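Side-chain contacts in putative capsid protein of prophage (Escherichia coli CFT073, PDB 3BQW), which probably builds the phage head shell as a major capsid protein of the gpE family, although its function has not been established directly: residues A[28-33]-A[258-263]; A[32-37]-A[206-211]; A[142-147]-A[281-286]. All coordinates share one frame; numbering follows the deposited sequence.

Overall arrangement
All three contacts are buried and apolar, and all reach the same mixed sheet, whose strands 257-267, 206-209 and 281-285 lie side by side in that order. Contacts 1 and 2 use the start and the end of the short helix 30-35, set on the first two strands; they share Thr32 and Thr33, and their centres are about 4 Å apart. Contact 3 brings the end of helix 113-146 to the third strand, its centre about 8 Å from that of contact 2. The chemistry shifts accordingly: an aromatic pair beside the carboxylate of Glu137 in contact 1, methyls at a ring edge in contact 2, and purely methyl-to-methyl packing in contact 3, near a polar helix end.

Contact 1: residues A[28-33]-A[258-263]; sequences SPLFTT and ALIVYS
Leu30 and Phe31, in the first turn of helix 30-35, meet Tyr262 and Ile260 on strand 257-267. The aromatic part is an edge-to-face (T-shaped) pair: the edge of Phe31 is turned to the face of Tyr262, with ring centroids 5.2 Å apart and planes at 63°. Phe31 CE1 stands 3.8 Å above the tyrosine plane, displaced toward the rim of the ring. The aliphatic part belongs to Leu30, which slides past Tyr262 in the opposite direction. With chi1 -175° and chi2 68°, Leu30 CD2 comes to 3.5 Å from Tyr262 CD1, while its CB lies 3.5 Å from Tyr262 CE1. The same CD2 meets Ile260 CG2 tip to tip at 3.7 Å. Ile260 and Tyr262, two residues apart on the strand, thus present one side to the helix, and Val261 between them points away. No hydrogen bond crosses the contact. The polar atoms at its border turn instead to Glu137 of helix 113-146: OE2 accepts from Phe31 N and makes a weak hydrogen bond with Tyr262 OH, and OE1 pairs with Thr32 OG1. The chemistry therefore implies an apolar helix-on-sheet contact, helix 30-35 lying against one side of strand 257-267, with polar groups gathered at Glu137, where a helix N-terminus, a phenol and a threonine would probably favour the charged carboxylate.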
ATOM      1  N   SER A  28       7.893  -0.035  -2.921  1.00 28.26           N
ATOM      2  CA  SER A  28       6.606   0.096  -2.246  1.00 26.97           C
ATOM      3  C   SER A  28       6.183  -1.256  -1.666  1.00 25.45           C
ATOM      4  O   SER A  28       6.690  -2.308  -2.066  1.00 25.17           O
ATOM      5  CB  SER A  28       5.525   0.548  -3.236  1.00 26.56           C
ATOM      6  OG  SER A  28       5.791   1.846  -3.697  1.00 27.46           O
ATOM      7  N   PRO A  29       5.257  -1.237  -0.706  1.00 23.80           N
ATOM      8  CA  PRO A  29       4.776  -2.472  -0.118  1.00 23.33           C
ATOM      9  C   PRO A  29       4.171  -3.458  -1.128  1.00 22.94           C
ATOM     10  O   PRO A  29       3.936  -3.120  -2.305  1.00 22.04           O
ATOM     11  CB  PRO A  29       3.731  -1.972   0.870  1.00 23.94           C
ATOM     12  CG  PRO A  29       4.139  -0.643   1.184  1.00 23.21           C
ATOM     13  CD  PRO A  29       4.664  -0.070  -0.051  1.00 23.54           C
ATOM     14  N   LEU A  30       3.929  -4.670  -0.663  1.00 22.43           N
ATOM     15  CA  LEU A  30       3.640  -5.799  -1.543  1.00 22.49           C
ATOM     16  C   LEU A  30       2.390  -5.675  -2.438  1.00 21.76           C
ATOM     17  O   LEU A  30       2.478  -5.892  -3.625  1.00 20.81           O
ATOM     18  CB  LEU A  30       3.548  -7.085  -0.720  1.00 23.05           C
ATOM     19  CG  LEU A  30       3.370  -8.391  -1.524  1.00 23.08           C
ATOM     20  CD1 LEU A  30       4.594  -8.696  -2.305  1.00 21.27           C
ATOM     21  CD2 LEU A  30       2.946  -9.551  -0.608  1.00 24.60           C
ATOM     22  N   PHE A  31       1.227  -5.391  -1.856  1.00 22.48           N
ATOM     23  CA  PHE A  31      -0.019  -5.307  -2.639  1.00 21.82           C
ATOM     24  C   PHE A  31       0.060  -4.187  -3.668  1.00 22.29           C
ATOM     25  O   PHE A  31      -0.332  -4.376  -4.827  1.00 22.93           O
ATOM     26  CB  PHE A  31      -1.227  -5.152  -1.737  1.00 21.52           C
ATOM     27  CG  PHE A  31      -1.691  -6.444  -1.128  1.00 22.18           C
ATOM     28  CD1 PHE A  31      -0.932  -7.091  -0.143  1.00 20.73           C
ATOM     29  CD2 PHE A  31      -2.874  -7.047  -1.556  1.00 22.47           C
ATOM     30  CE1 PHE A  31      -1.373  -8.302   0.433  1.00 20.10           C
ATOM     31  CE2 PHE A  31      -3.311  -8.266  -0.989  1.00 20.63           C
ATOM     32  CZ  PHE A  31      -2.558  -8.883   0.007  1.00 20.08           C
ATOM     33  N   THR A  32       0.642  -3.053  -3.263  1.00 21.72           N
ATOM     34  CA  THR A  32       0.893  -1.971  -4.178  1.00 21.66           C
ATOM     35  C   THR A  32       1.768  -2.431  -5.356  1.00 21.95           C
ATOM     36  O   THR A  32       1.435  -2.199  -6.543  1.00 21.01           O
ATOM     37  CB  THR A  32       1.535  -0.804  -3.478  1.00 21.95           C
ATOM     38  OG1 THR A  32       0.686  -0.383  -2.391  1.00 20.13           O
ATOM     39  CG2 THR A  32       1.767   0.348  -4.476  1.00 20.07           C
ATOM     40  N   THR A  33       2.847  -3.124  -5.031  1.00 21.61           N
ATOM     41  CA  THR A  33       3.771  -3.586  -6.034  1.00 21.86           C
ATOM     42  C   THR A  33       3.181  -4.648  -6.976  1.00 22.10           C
ATOM     43  O   THR A  33       3.444  -4.628  -8.166  1.00 22.62           O
ATOM     44  CB  THR A  33       5.040  -4.108  -5.356  1.00 21.86           C
ATOM     45  OG1 THR A  33       5.621  -3.035  -4.590  1.00 23.00           O
ATOM     46  CG2 THR A  33       6.061  -4.603  -6.405  1.00 22.35           C
ATOM     47  N   ALA A 258       2.437 -19.154  -6.747  1.00 25.57           N
ATOM     48  CA  ALA A 258       3.516 -18.641  -5.906  1.00 24.85           C
ATOM     49  C   ALA A 258       2.970 -18.428  -4.509  1.00 24.44           C
ATOM     50  O   ALA A 258       1.818 -18.012  -4.346  1.00 24.26           O
ATOM     51  CB  ALA A 258       4.069 -17.335  -6.455  1.00 23.83           C
ATOM     52  N   LEU A 259       3.820 -18.689  -3.517  1.00 24.45           N
ATOM     53  CA  LEU A 259       3.430 -18.703  -2.116  1.00 23.92           C
ATOM     54  C   LEU A 259       4.193 -17.642  -1.349  1.00 23.09           C
ATOM     55  O   LEU A 259       5.417 -17.676  -1.263  1.00 24.35           O
ATOM     56  CB  LEU A 259       3.692 -20.080  -1.494  1.00 24.01           C
ATOM     57  CG  LEU A 259       3.096 -21.331  -2.140  1.00 24.28           C
ATOM     58  CD1 LEU A 259       3.767 -22.562  -1.506  1.00 23.75           C
ATOM     59  CD2 LEU A 259       1.542 -21.411  -2.023  1.00 23.28           C
ATOM     60  N   ILE A 260       3.445 -16.697  -0.801  1.00 22.97           N
ATOM     61  CA  ILE A 260       3.967 -15.531  -0.109  1.00 22.22           C
ATOM     62  C   ILE A 260       3.254 -15.427   1.244  1.00 22.44           C
ATOM     63  O   ILE A 260       2.015 -15.436   1.310  1.00 21.86           O
ATOM     64  CB  ILE A 260       3.725 -14.219  -0.935  1.00 22.48           C
ATOM     65  CG1 ILE A 260       4.343 -14.316  -2.346  1.00 22.79           C
ATOM     66  CG2 ILE A 260       4.296 -12.991  -0.194  1.00 21.95           C
ATOM     67  CD1 ILE A 260       4.205 -13.000  -3.208  1.00 21.25           C
ATOM     68  N   VAL A 261       4.042 -15.364   2.308  1.00 22.32           N
ATOM     69  CA  VAL A 261       3.550 -15.022   3.621  1.00 23.38           C
ATOM     70  C   VAL A 261       3.821 -13.549   3.868  1.00 24.50           C
ATOM     71  O   VAL A 261       4.943 -13.086   3.722  1.00 24.44           O
ATOM     72  CB  VAL A 261       4.198 -15.865   4.735  1.00 23.42           C
ATOM     73  CG1 VAL A 261       3.621 -15.485   6.105  1.00 21.56           C
ATOM     74  CG2 VAL A 261       4.012 -17.368   4.424  1.00 21.99           C
ATOM     75  N   TYR A 262       2.776 -12.832   4.257  1.00 26.12           N
ATOM     76  CA  TYR A 262       2.812 -11.386   4.352  1.00 27.79           C
ATOM     77  C   TYR A 262       2.467 -10.972   5.768  1.00 28.32           C
ATOM     78  O   TYR A 262       1.403 -11.273   6.252  1.00 28.72           O
ATOM     79  CB  TYR A 262       1.810 -10.809   3.368  1.00 28.62           C
ATOM     80  CG  TYR A 262       1.666  -9.299   3.323  1.00 30.09           C
ATOM     81  CD1 TYR A 262       2.625  -8.501   2.722  1.00 34.72           C
ATOM     82  CD2 TYR A 262       0.542  -8.680   3.797  1.00 32.63           C
ATOM     83  CE1 TYR A 262       2.462  -7.107   2.628  1.00 35.07           C
ATOM     84  CE2 TYR A 262       0.372  -7.289   3.700  1.00 32.96           C
ATOM     85  CZ  TYR A 262       1.329  -6.522   3.114  1.00 31.81           C
ATOM     86  OH  TYR A 262       1.171  -5.154   3.032  1.00 32.83           O
ATOM     87  N   SER A 263       3.386 -10.261   6.405  1.00 29.98           N
ATOM     88  CA  SER A 263       3.288  -9.899   7.818  1.00 31.37           C
ATOM     89  C   SER A 263       3.439  -8.402   8.055  1.00 31.27           C
ATOM     90  O   SER A 263       3.668  -7.993   9.178  1.00 31.02           O
ATOM     91  CB  SER A 263       4.373 -10.634   8.616  1.00 31.64           C
ATOM     92  OG  SER A 263       4.330 -12.028   8.351  1.00 36.27           O
TER

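Contact 2: residues A[32-37]-A[206-211]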
ATOM      1  N   THR A  32       0.642  -3.053  -3.263  1.00 21.72           N
ATOM      2  CA  THR A  32       0.893  -1.971  -4.178  1.00 21.66           C
ATOM      3  C   THR A  32       1.768  -2.431  -5.356  1.00 21.95           C
ATOM      4  O   THR A  32       1.435  -2.199  -6.543  1.00 21.01           O
ATOM      5  CB  THR A  32       1.535  -0.804  -3.478  1.00 21.95           C
ATOM      6  OG1 THR A  32       0.686  -0.383  -2.391  1.00 20.13           O
ATOM      7  CG2 THR A  32       1.767   0.348  -4.476  1.00 20.07           C
ATOM      8  N   THR A  33       2.847  -3.124  -5.031  1.00 21.61           N
ATOM      9  CA  THR A  33       3.771  -3.586  -6.034  1.00 21.86           C
ATOM     10  C   THR A  33       3.181  -4.648  -6.976  1.00 22.10           C
ATOM     11  O   THR A  33       3.444  -4.628  -8.166  1.00 22.62           O
ATOM     12  CB  THR A  33       5.040  -4.108  -5.356  1.00 21.86           C
ATOM     13  OG1 THR A  33       5.621  -3.035  -4.590  1.00 23.00           O
ATOM     14  CG2 THR A  33       6.061  -4.603  -6.405  1.00 22.35           C
ATOM     15  N   LEU A  34       2.427  -5.601  -6.446  1.00 22.43           N
ATOM     16  CA  LEU A  34       1.902  -6.668  -7.276  1.00 22.96           C
ATOM     17  C   LEU A  34       0.726  -6.187  -8.112  1.00 22.89           C
ATOM     18  O   LEU A  34       0.635  -6.499  -9.307  1.00 23.61           O
ATOM     19  CB  LEU A  34       1.455  -7.854  -6.411  1.00 23.52           C
ATOM     20  CG  LEU A  34       2.568  -8.682  -5.770  1.00 24.82           C
ATOM     21  CD1 LEU A  34       1.993  -9.669  -4.792  1.00 24.65           C
ATOM     22  CD2 LEU A  34       3.370  -9.380  -6.842  1.00 24.22           C
ATOM     23  N   PHE A  35      -0.170  -5.425  -7.486  1.00 22.08           N
ATOM     24  CA  PHE A  35      -1.499  -5.229  -8.038  1.00 22.10           C
ATOM     25  C   PHE A  35      -1.831  -3.777  -8.409  1.00 21.52           C
ATOM     26  O   PHE A  35      -2.829  -3.533  -9.086  1.00 21.19           O
ATOM     27  CB  PHE A  35      -2.552  -5.808  -7.050  1.00 22.04           C
ATOM     28  CG  PHE A  35      -2.349  -7.267  -6.734  1.00 21.62           C
ATOM     29  CD1 PHE A  35      -2.292  -8.216  -7.763  1.00 24.11           C
ATOM     30  CD2 PHE A  35      -2.253  -7.704  -5.424  1.00 22.26           C
ATOM     31  CE1 PHE A  35      -2.096  -9.560  -7.493  1.00 23.52           C
ATOM     32  CE2 PHE A  35      -2.064  -9.053  -5.140  1.00 23.49           C
ATOM     33  CZ  PHE A  35      -1.991  -9.989  -6.175  1.00 22.76           C
ATOM     34  N   PHE A  36      -1.013  -2.826  -7.953  1.00 21.73           N
ATOM     35  CA  PHE A  36      -1.206  -1.407  -8.242  1.00 21.16           C
ATOM     36  C   PHE A  36       0.115  -0.717  -8.567  1.00 22.11           C
ATOM     37  O   PHE A  36       0.395   0.375  -8.043  1.00 21.43           O
ATOM     38  CB  PHE A  36      -1.861  -0.696  -7.057  1.00 21.39           C
ATOM     39  CG  PHE A  36      -3.132  -1.333  -6.583  1.00 22.17           C
ATOM     40  CD1 PHE A  36      -4.357  -0.909  -7.057  1.00 21.42           C
ATOM     41  CD2 PHE A  36      -3.096  -2.366  -5.639  1.00 22.14           C
ATOM     42  CE1 PHE A  36      -5.530  -1.513  -6.605  1.00 21.67           C
ATOM     43  CE2 PHE A  36      -4.242  -2.969  -5.203  1.00 21.68           C
ATOM     44  CZ  PHE A  36      -5.470  -2.547  -5.681  1.00 21.36           C
ATOM     45  N   PRO A  37       0.952  -1.352  -9.417  1.00 22.72           N
ATOM     46  CA  PRO A  37       2.330  -0.883  -9.594  1.00 23.25           C
ATOM     47  C   PRO A  37       2.501   0.353 -10.474  1.00 23.71           C
ATOM     48  O   PRO A  37       3.526   1.047 -10.377  1.00 23.71           O
ATOM     49  CB  PRO A  37       3.017  -2.085 -10.263  1.00 23.31           C
ATOM     50  CG  PRO A  37       1.945  -2.697 -11.064  1.00 23.08           C
ATOM     51  CD  PRO A  37       0.683  -2.539 -10.243  1.00 22.39           C
ATOM     52  N   VAL A 206      -0.677 -16.367  -7.725  1.00 22.15           N
ATOM     53  CA  VAL A 206      -0.092 -15.943  -6.456  1.00 21.38           C
ATOM     54  C   VAL A 206      -1.073 -16.160  -5.297  1.00 20.95           C
ATOM     55  O   VAL A 206      -2.266 -15.912  -5.428  1.00 20.41           O
ATOM     56  CB  VAL A 206       0.441 -14.475  -6.527  1.00 22.45           C
ATOM     57  CG1 VAL A 206      -0.695 -13.448  -6.726  1.00 20.40           C
ATOM     58  CG2 VAL A 206       1.322 -14.170  -5.308  1.00 21.18           C
ATOM     59  N   MET A 207      -0.567 -16.720  -4.194  1.00 20.88           N
ATOM     60  CA  MET A 207      -1.320 -16.834  -2.945  1.00 20.04           C
ATOM     61  C   MET A 207      -0.558 -16.080  -1.843  1.00 20.79           C
ATOM     62  O   MET A 207       0.535 -16.482  -1.477  1.00 21.22           O
ATOM     63  CB  MET A 207      -1.586 -18.295  -2.551  1.00 20.43           C
ATOM     64  CG  MET A 207      -2.566 -18.460  -1.360  1.00 20.14           C
ATOM     65  SD  MET A 207      -3.168 -20.128  -0.939  1.00 14.54           S
ATOM     66  CE  MET A 207      -1.689 -21.068  -0.788  1.00 16.25           C
ATOM     67  N   ILE A 208      -1.139 -14.965  -1.383  1.00 20.60           N
ATOM     68  CA  ILE A 208      -0.615 -14.157  -0.287  1.00 20.77           C
ATOM     69  C   ILE A 208      -1.380 -14.461   1.007  1.00 21.18           C
ATOM     70  O   ILE A 208      -2.610 -14.394   1.040  1.00 20.57           O
ATOM     71  CB  ILE A 208      -0.697 -12.660  -0.602  1.00 21.50           C
ATOM     72  CG1 ILE A 208      -0.055 -12.375  -1.974  1.00 22.21           C
ATOM     73  CG2 ILE A 208       0.018 -11.867   0.488  1.00 21.50           C
ATOM     74  CD1 ILE A 208      -0.692 -11.292  -2.737  1.00 23.87           C
ATOM     75  N   MET A 209      -0.632 -14.836   2.054  1.00 21.06           N
ATOM     76  CA  MET A 209      -1.181 -15.464   3.256  1.00 20.47           C
ATOM     77  C   MET A 209      -0.714 -14.706   4.482  1.00 21.66           C
ATOM     78  O   MET A 209       0.455 -14.382   4.579  1.00 20.71           O
ATOM     79  CB  MET A 209      -0.606 -16.876   3.442  1.00 20.80           C
ATOM     80  CG  MET A 209      -0.962 -17.867   2.427  1.00 21.24           C
ATOM     81  SD  MET A 209      -0.122 -19.421   2.697  1.00 15.41           S
ATOM     82  CE  MET A 209       1.198 -19.203   1.553  1.00 21.65           C
ATOM     83  N   GLY A 210      -1.625 -14.498   5.432  1.00 22.75           N
ATOM     84  CA  GLY A 210      -1.255 -14.145   6.785  1.00 23.63           C
ATOM     85  C   GLY A 210      -0.554 -15.312   7.473  1.00 24.47           C
ATOM     86  O   GLY A 210      -0.557 -16.443   6.957  1.00 25.00           O
ATOM     87  N   ALA A 211       0.019 -15.029   8.649  1.00 24.94           N
ATOM     88  CA  ALA A 211       0.861 -15.955   9.410  1.00 25.62           C
ATOM     89  C   ALA A 211       0.142 -17.188   9.896  1.00 25.51           C
ATOM     90  O   ALA A 211       0.714 -18.274   9.948  1.00 26.26           O
ATOM     91  CB  ALA A 211       1.504 -15.218  10.629  1.00 25.58           C
TER
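Leu34 and Phe35, in the last turn of helix 30-35, face Val206 and Ile208 of strand 206-209 with side chains alone making the contact, the nearest alpha carbons, Leu34 CA and Val206 CA, being 9.5 Å apart. All four CB atoms point toward the opposing segment. Ile208 is the shared partner: its CD1 meets Leu34 CD1 tip to tip at 3.8 Å and lies 3.6 Å from Phe35 CE2. The outer end of Ile208 is turned some way off full extension (chi2 146°), and in this position its CD1 touches both helix residues. Against the phenyl ring the approach is at the edge, near the ring plane, and Val206 comes in at the same rim, CG1 to Phe35 CZ at 3.7 Å. A chi1 of 66° puts this Val206 methyl between the backbone N and the carbonyl carbon, from where it reaches the ring rim. The ring face has a different occupant: Leu34 CB sits over its centre, 3.7 Å above the plane, so the two helix residues pack on each other as well as on the strand. With 143 Å² buried in total and no hydrogen bond across, the contact is entirely van der Waals in character. Around it, strand 206-209 is hydrogen-bonded to strand 257-267 in parallel and to strand 281-285 in antiparallel fashion, and Ile208 also touches Tyr262 of the former. Helix 236-241 closes in through Ala240 on Leu34 and Ala237 on Val206. Phe345 makes an edge-to-face pair with Phe35, while the next residue, Phe36, leaves helical geometry and packs on Ala140 and Val144 of helix 113-146.

Contact 3: residues A[142-147]-A[281-286]; sequences NAVTTG and LLVLGN
The C-terminal turn of the long helix 113-146, which probably corresponds to the spine helix of the HK97-like capsid fold expected for this family, sets Val144 and Thr145 against Val283 of strand 281-285. The nearest alpha carbons are Thr145 CA and Val283 CA, 7.2 Å apart. Val283 divides its two methyls between the two helix residues. With chi1 at 177°, its CG1 extends away from the backbone N and meets Val144 CG1 at 3.5 Å, the two side chains running obliquely to each other. CG2 meets Thr145 CG2 at 3.7 Å, and here the side chains cross at about a right angle. Thr145 offers its methyl to the strand, while its OG1 is hydrogen-bonded to Val141 O within the helix. On the strand, the CB atoms of Leu282 and Leu284 point away from the helix, and both side chains touch Met207 of strand 206-209, whereas Val283 also touches Thr347 of strand 346-349; the buried side facing the helix is thus built from neighbouring strands. The helix stops just past the contact, where Gly147 takes a positive phi (69°), and the bond from Gly147 N to Ala143 O is weak. In this last turn Asn142 O accepts two donors, from opposite faces of its carbonyl plane: Thr146 N at 2.9 Å, and Thr146 OG1 at 2.6 Å, the hydroxyl standing 37° out of that plane.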
ATOM      1  N   ASN A 142      -7.260  -3.322   1.479  1.00 23.14           N
ATOM      2  CA  ASN A 142      -8.707  -3.213   1.670  1.00 23.62           C
ATOM      3  C   ASN A 142      -9.507  -3.371   0.373  1.00 22.39           C
ATOM      4  O   ASN A 142     -10.526  -4.030   0.353  1.00 22.63           O
ATOM      5  CB  ASN A 142      -9.049  -1.898   2.371  1.00 24.28           C
ATOM      6  CG  ASN A 142      -8.608  -1.874   3.841  1.00 27.74           C
ATOM      7  OD1 ASN A 142      -7.964  -2.784   4.324  1.00 31.96           O
ATOM      8  ND2 ASN A 142      -8.937  -0.798   4.539  1.00 33.47           N
ATOM      9  N   ALA A 143      -9.044  -2.767  -0.707  1.00 22.20           N
ATOM     10  CA  ALA A 143      -9.728  -2.883  -1.988  1.00 22.59           C
ATOM     11  C   ALA A 143      -9.778  -4.343  -2.450  1.00 22.99           C
ATOM     12  O   ALA A 143     -10.825  -4.846  -2.798  1.00 23.50           O
ATOM     13  CB  ALA A 143      -9.061  -2.004  -3.039  1.00 21.98           C
ATOM     14  N   VAL A 144      -8.635  -5.015  -2.418  1.00 24.07           N
ATOM     15  CA  VAL A 144      -8.503  -6.406  -2.856  1.00 24.71           C
ATOM     16  C   VAL A 144      -9.330  -7.350  -1.991  1.00 24.96           C
ATOM     17  O   VAL A 144      -9.949  -8.270  -2.521  1.00 26.07           O
ATOM     18  CB  VAL A 144      -6.998  -6.840  -2.849  1.00 24.65           C
ATOM     19  CG1 VAL A 144      -6.845  -8.367  -2.917  1.00 25.92           C
ATOM     20  CG2 VAL A 144      -6.257  -6.148  -3.987  1.00 23.53           C
ATOM     21  N   THR A 145      -9.358  -7.119  -0.673  1.00 24.76           N
ATOM     22  CA  THR A 145      -9.957  -8.074   0.259  1.00 24.24           C
ATOM     23  C   THR A 145     -11.434  -7.823   0.571  1.00 24.92           C
ATOM     24  O   THR A 145     -12.134  -8.731   1.024  1.00 24.89           O
ATOM     25  CB  THR A 145      -9.161  -8.164   1.583  1.00 24.49           C
ATOM     26  OG1 THR A 145      -9.150  -6.892   2.258  1.00 21.40           O
ATOM     27  CG2 THR A 145      -7.716  -8.629   1.312  1.00 22.99           C
ATOM     28  N   THR A 146     -11.896  -6.587   0.377  1.00 25.35           N
ATOM     29  CA  THR A 146     -13.290  -6.217   0.681  1.00 24.73           C
ATOM     30  C   THR A 146     -13.987  -5.500  -0.470  1.00 24.92           C
ATOM     31  O   THR A 146     -15.171  -5.244  -0.384  1.00 25.23           O
ATOM     32  CB  THR A 146     -13.376  -5.262   1.906  1.00 25.16           C
ATOM     33  OG1 THR A 146     -12.849  -3.959   1.567  1.00 22.49           O
ATOM     34  CG2 THR A 146     -12.648  -5.844   3.134  1.00 24.38           C
ATOM     35  N   GLY A 147     -13.244  -5.128  -1.511  1.00 25.34           N
ATOM     36  CA  GLY A 147     -13.753  -4.268  -2.582  1.00 25.29           C
ATOM     37  C   GLY A 147     -14.030  -2.825  -2.208  1.00 25.23           C
ATOM     38  O   GLY A 147     -14.562  -2.076  -3.027  1.00 25.35           O
ATOM     39  N   LEU A 281      -6.281 -14.517   6.983  1.00 21.50           N
ATOM     40  CA  LEU A 281      -6.678 -14.293   5.586  1.00 21.78           C
ATOM     41  C   LEU A 281      -5.606 -14.718   4.568  1.00 21.56           C
ATOM     42  O   LEU A 281      -4.392 -14.566   4.810  1.00 22.05           O
ATOM     43  CB  LEU A 281      -6.997 -12.813   5.318  1.00 20.66           C
ATOM     44  CG  LEU A 281      -8.116 -12.164   6.137  1.00 22.40           C
ATOM     45  CD1 LEU A 281      -8.245 -10.648   5.777  1.00 21.15           C
ATOM     46  CD2 LEU A 281      -9.440 -12.902   5.981  1.00 20.12           C
ATOM     47  N   LEU A 282      -6.085 -15.232   3.432  1.00 21.13           N
ATOM     48  CA  LEU A 282      -5.249 -15.506   2.253  1.00 20.54           C
ATOM     49  C   LEU A 282      -5.953 -14.864   1.067  1.00 20.89           C
ATOM     50  O   LEU A 282      -7.198 -14.818   1.014  1.00 21.26           O
ATOM     51  CB  LEU A 282      -5.061 -17.019   1.987  1.00 20.89           C
ATOM     52  CG  LEU A 282      -6.250 -17.900   1.563  1.00 20.68           C
ATOM     53  CD1 LEU A 282      -6.418 -17.850   0.002  1.00 19.98           C
ATOM     54  CD2 LEU A 282      -6.154 -19.372   2.080  1.00 19.73           C
ATOM     55  N   VAL A 283      -5.153 -14.381   0.125  1.00 20.74           N
ATOM     56  CA  VAL A 283      -5.626 -13.731  -1.076  1.00 20.16           C
ATOM     57  C   VAL A 283      -5.074 -14.479  -2.274  1.00 20.79           C
ATOM     58  O   VAL A 283      -3.881 -14.750  -2.353  1.00 21.35           O
ATOM     59  CB  VAL A 283      -5.166 -12.269  -1.141  1.00 20.33           C
ATOM     60  CG1 VAL A 283      -5.605 -11.611  -2.447  1.00 18.35           C
ATOM     61  CG2 VAL A 283      -5.697 -11.484   0.045  1.00 20.56           C
ATOM     62  N   LEU A 284      -5.963 -14.844  -3.184  1.00 21.29           N
ATOM     63  CA  LEU A 284      -5.588 -15.443  -4.448  1.00 21.89           C
ATOM     64  C   LEU A 284      -5.732 -14.391  -5.523  1.00 22.08           C
ATOM     65  O   LEU A 284      -6.784 -13.752  -5.631  1.00 22.88           O
ATOM     66  CB  LEU A 284      -6.472 -16.636  -4.749  1.00 21.58           C
ATOM     67  CG  LEU A 284      -6.132 -17.852  -3.884  1.00 22.60           C
ATOM     68  CD1 LEU A 284      -7.351 -18.801  -3.868  1.00 21.99           C
ATOM     69  CD2 LEU A 284      -4.827 -18.531  -4.370  1.00 17.04           C
ATOM     70  N   GLY A 285      -4.671 -14.191  -6.296  1.00 22.11           N
ATOM     71  CA  GLY A 285      -4.697 -13.221  -7.384  1.00 22.31           C
ATOM     72  C   GLY A 285      -3.791 -13.600  -8.529  1.00 22.41           C
ATOM     73  O   GLY A 285      -3.184 -14.681  -8.535  1.00 23.05           O
ATOM     74  N   ASN A 286      -3.703 -12.700  -9.498  1.00 22.65           N
ATOM     75  CA  ASN A 286      -2.888 -12.902 -10.710  1.00 23.14           C
ATOM     76  C   ASN A 286      -1.995 -11.672 -10.850  1.00 22.78           C
ATOM     77  O   ASN A 286      -2.480 -10.548 -10.927  1.00 22.38           O
ATOM     78  CB  ASN A 286      -3.774 -13.136 -11.950  1.00 22.88           C
ATOM     79  CG  ASN A 286      -2.987 -13.686 -13.156  1.00 24.60           C
ATOM     80  OD1 ASN A 286      -2.114 -13.016 -13.700  1.00 25.68           O
ATOM     81  ND2 ASN A 286      -3.285 -14.919 -13.555  1.00 25.04           N
TER